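PDB 4HCJ: ThiJ/PfpI domain protein from Brachyspira murdochii, which belongs to the DJ-1/PfpI family, whose alpha-beta-alpha sandwich fold is shared with class I glutamine amidotransferases, and binds magnesium, though its reaction is not established. Local coordinates for residues D21-E26 with V74-I79. Sequence-based numbering, arbitrary orientation. Where two conformers were deposited one is given.
Sequences DEEYFE and VFVGGI
E23, in the first turn of helix 21-33, reaches across to the backbone of G77, just past the end of strand 72-75. Its OE1 accepts the hydrogen bond from G77 N at 2.7 Å, and the amide meets the oxygen nearly along the C-O axis, with an N-H...O angle of 148°. The other oxygen, OE2, takes a bond from a water 2.7 Å away, which in turn accepts from G78 N at 3.0 Å. A long acid suits this place: with CG anti to the carbonyl carbon (chi1 -66°) and the chain extended beyond it, the oxygens span the gap from helix to loop. The glycines suit theirs, since a side chain at G77 would crowd OE1 and the backbone angles of G78 would press one against the preceding carbonyl.

V76 lies alongside the aliphatic part of the acid, its CG1 4.0 Å from E23 CB, and P159, S162 and I107 also pack against E23. Further out, the two oxygens of D21 take the amides of L52 and G54, tying the helix start to that loop, and Y24 OH hydrogen-bonds T56 OG1.

With an alanine at E23, G77 N would probably lose its acceptor and the water be less firmly held. The buried carboxylate thus meets one backbone N-H directly and a second through water, beside the end of strand 103-107, where relatives begin the nucleophile elbow; this is consistent with positioning the Gly-Gly loop after strand 72-75, which in relatives helps form the oxyanion hole.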
ATOM      1  N   ASP A  21      -0.698  11.731  -4.811  1.00  6.62           N
ATOM      2  CA  ASP A  21      -2.031  11.740  -5.405  1.00  7.41           C
ATOM      3  C   ASP A  21      -2.244  10.626  -6.424  1.00  7.20           C
ATOM      4  O   ASP A  21      -3.257   9.929  -6.378  1.00  7.74           O
ATOM      5  CB  ASP A  21      -2.326  13.084  -6.099  1.00  7.87           C
ATOM      6  CG  ASP A  21      -2.270  14.271  -5.163  1.00  7.94           C
ATOM      7  OD1 ASP A  21      -3.238  15.068  -5.158  1.00  8.69           O
ATOM      8  OD2 ASP A  21      -1.250  14.419  -4.462  1.00  7.76           O
ATOM      9  N   GLU A  22      -1.319  10.464  -7.366  1.00  7.07           N
ATOM     10  CA  GLU A  22      -1.579   9.544  -8.466  1.00  7.78           C
ATOM     11  C   GLU A  22      -1.711   8.120  -7.959  1.00  7.03           C
ATOM     12  O   GLU A  22      -2.522   7.332  -8.442  1.00  6.92           O
ATOM     13  CB  GLU A  22      -0.435   9.580  -9.478  1.00  9.58           C
ATOM     14  CG  GLU A  22      -0.137  10.943 -10.064  1.00 10.95           C
ATOM     15  CD  GLU A  22       0.990  11.676  -9.343  1.00 10.06           C
ATOM     16  OE1 GLU A  22       1.090  11.587  -8.094  1.00  9.26           O
ATOM     17  OE2 GLU A  22       1.797  12.346 -10.035  1.00 10.92           O
ATOM     18  N   GLU A  23      -0.878   7.780  -6.985  1.00  6.62           N
ATOM     19  CA  GLU A  23      -0.867   6.417  -6.456  1.00  6.72           C
ATOM     20  C   GLU A  23      -2.214   6.063  -5.861  1.00  6.91           C
ATOM     21  O   GLU A  23      -2.707   4.943  -6.055  1.00  8.02           O
ATOM     22  CB  GLU A  23       0.237   6.253  -5.409  1.00  6.44           C
ATOM     23  CG  GLU A  23       1.650   6.391  -5.970  1.00  6.45           C
ATOM     24  CD  GLU A  23       2.733   6.371  -4.908  1.00  6.54           C
ATOM     25  OE1 GLU A  23       2.399   6.211  -3.723  1.00  6.89           O
ATOM     26  OE2 GLU A  23       3.929   6.517  -5.269  1.00  7.55           O
ATOM     27  N   TYR A  24      -2.816   7.017  -5.143  1.00  6.07           N
ATOM     28  CA  TYR A  24      -4.129   6.821  -4.567  1.00  6.36           C
ATOM     29  C   TYR A  24      -5.242   6.911  -5.621  1.00  6.26           C
ATOM     30  O   TYR A  24      -6.007   5.956  -5.803  1.00  6.36           O
ATOM     31  CB  TYR A  24      -4.383   7.833  -3.431  1.00  6.66           C
ATOM     32  CG  TYR A  24      -5.808   7.776  -2.916  1.00  6.28           C
ATOM     33  CD1 TYR A  24      -6.271   6.688  -2.169  1.00  6.75           C
ATOM     34  CD2 TYR A  24      -6.699   8.806  -3.194  1.00  6.56           C
ATOM     35  CE1 TYR A  24      -7.573   6.634  -1.722  1.00  6.94           C
ATOM     36  CE2 TYR A  24      -8.005   8.762  -2.738  1.00  6.88           C
ATOM     37  CZ  TYR A  24      -8.437   7.675  -2.002  1.00  7.10           C
ATOM     38  OH  TYR A  24      -9.735   7.650  -1.551  1.00  8.09           O
ATOM     39  N   PHE A  25      -5.369   8.053  -6.289  1.00  6.42           N
ATOM     40  CA  PHE A  25      -6.528   8.272  -7.153  1.00  6.80           C
ATOM     41  C   PHE A  25      -6.563   7.332  -8.360  1.00  6.33           C
ATOM     42  O   PHE A  25      -7.635   6.844  -8.734  1.00  6.96           O
ATOM     43  CB  PHE A  25      -6.624   9.739  -7.594  1.00  7.36           C
ATOM     44  CG  PHE A  25      -6.935  10.687  -6.464  1.00  7.90           C
ATOM     45  CD1 PHE A  25      -8.201  10.720  -5.880  1.00  8.16           C
ATOM     46  CD2 PHE A  25      -5.949  11.542  -5.977  1.00  8.89           C
ATOM     47  CE1 PHE A  25      -8.472  11.592  -4.825  1.00  9.04           C
ATOM     48  CE2 PHE A  25      -6.217  12.419  -4.925  1.00  9.90           C
ATOM     49  CZ  PHE A  25      -7.475  12.438  -4.350  1.00  9.83           C
ATOM     50  N   GLU A  26      -5.411   7.079  -8.977  0.54  6.29           N
ATOM     51  CA  GLU A  26      -5.400   6.216 -10.154  0.54  6.48           C
ATOM     52  C   GLU A  26      -5.650   4.760  -9.789  0.54  6.09           C
ATOM     53  O   GLU A  26      -6.337   4.041 -10.512  0.54  6.74           O
ATOM     54  CB  GLU A  26      -4.101   6.371 -10.945  0.54  7.08           C
ATOM     55  CG  GLU A  26      -3.921   7.774 -11.505  0.54  8.37           C
ATOM     56  CD  GLU A  26      -2.619   7.957 -12.278  0.54  9.68           C
ATOM     57  OE1 GLU A  26      -1.905   6.959 -12.497  0.54 10.60           O
ATOM     58  OE2 GLU A  26      -2.310   9.098 -12.676  0.54 11.89           O
ATOM     59  N   VAL A  74      -3.112  -1.584   0.971  1.00  5.07           N
ATOM     60  CA  VAL A  74      -2.268  -0.860   0.019  1.00  5.24           C
ATOM     61  C   VAL A  74      -1.619   0.319   0.727  1.00  4.92           C
ATOM     62  O   VAL A  74      -2.317   1.250   1.188  1.00  5.31           O
ATOM     63  CB  VAL A  74      -3.096  -0.357  -1.172  1.00  5.92           C
ATOM     64  CG1 VAL A  74      -2.260   0.541  -2.084  1.00  6.55           C
ATOM     65  CG2 VAL A  74      -3.702  -1.529  -1.946  1.00  7.23           C
ATOM     66  N   PHE A  75      -0.293   0.289   0.809  1.00  5.17           N
ATOM     67  CA  PHE A  75       0.503   1.371   1.395  1.00  5.36           C
ATOM     68  C   PHE A  75       0.883   2.362   0.303  1.00  5.40           C
ATOM     69  O   PHE A  75       1.673   2.046  -0.595  1.00  6.00           O
ATOM     70  CB  PHE A  75       1.751   0.796   2.081  1.00  5.45           C
ATOM     71  CG  PHE A  75       1.434  -0.063   3.272  1.00  5.71           C
ATOM     72  CD1 PHE A  75       1.288   0.508   4.534  1.00  6.20           C
ATOM     73  CD2 PHE A  75       1.268  -1.439   3.143  1.00  6.17           C
ATOM     74  CE1 PHE A  75       0.966  -0.271   5.639  1.00  6.73           C
ATOM     75  CE2 PHE A  75       0.939  -2.217   4.252  1.00  6.32           C
ATOM     76  CZ  PHE A  75       0.784  -1.628   5.495  1.00  6.60           C
ATOM     77  N   VAL A  76       0.310   3.559   0.381  1.00  6.06           N
ATOM     78  CA  VAL A  76       0.570   4.624  -0.574  1.00  6.39           C
ATOM     79  C   VAL A  76       1.748   5.468  -0.103  1.00  6.09           C
ATOM     80  O   VAL A  76       1.922   5.676   1.104  1.00  6.62           O
ATOM     81  CB  VAL A  76      -0.717   5.492  -0.756  1.00  8.39           C
ATOM     82  CG1 VAL A  76      -0.440   6.804  -1.474  1.00  7.78           C
ATOM     83  CG2 VAL A  76      -1.783   4.687  -1.497  1.00 11.74           C
ATOM     84  N   GLY A  77       2.555   5.933  -1.053  1.00  5.98           N
ATOM     85  CA  GLY A  77       3.712   6.742  -0.764  1.00  6.04           C
ATOM     86  C   GLY A  77       3.447   8.242  -0.786  1.00  5.99           C
ATOM     87  O   GLY A  77       2.419   8.742  -0.282  1.00  6.58           O
ATOM     88  N   GLY A  78       4.403   8.953  -1.379  1.00  6.58           N
ATOM     89  CA  GLY A  78       4.453  10.400  -1.330  1.00  7.02           C
ATOM     90  C   GLY A  78       5.361  10.859  -0.210  1.00  6.76           C
ATOM     91  O   GLY A  78       5.642  10.118   0.735  1.00  7.24           O
ATOM     92  N   ILE A  79       5.784  12.113  -0.287  1.00  7.31           N
ATOM     93  CA  ILE A  79       6.678  12.657   0.723  1.00  8.28           C
ATOM     94  C   ILE A  79       6.078  12.569   2.127  1.00  7.86           C
ATOM     95  O   ILE A  79       6.803  12.361   3.103  1.00  8.46           O
ATOM     96  CB  ILE A  79       7.116  14.102   0.342  1.00 10.30           C
ATOM     97  CG1 ILE A  79       8.210  14.623   1.285  1.00 13.21           C
ATOM     98  CG2 ILE A  79       5.920  15.050   0.276  1.00 10.66           C
ATOM     99  CD1 ILE A  79       8.866  15.918   0.809  1.00 16.12           C
TER
HETATM  100  O   HOH W   1       5.764   7.365  -3.485  1.00  7.48           O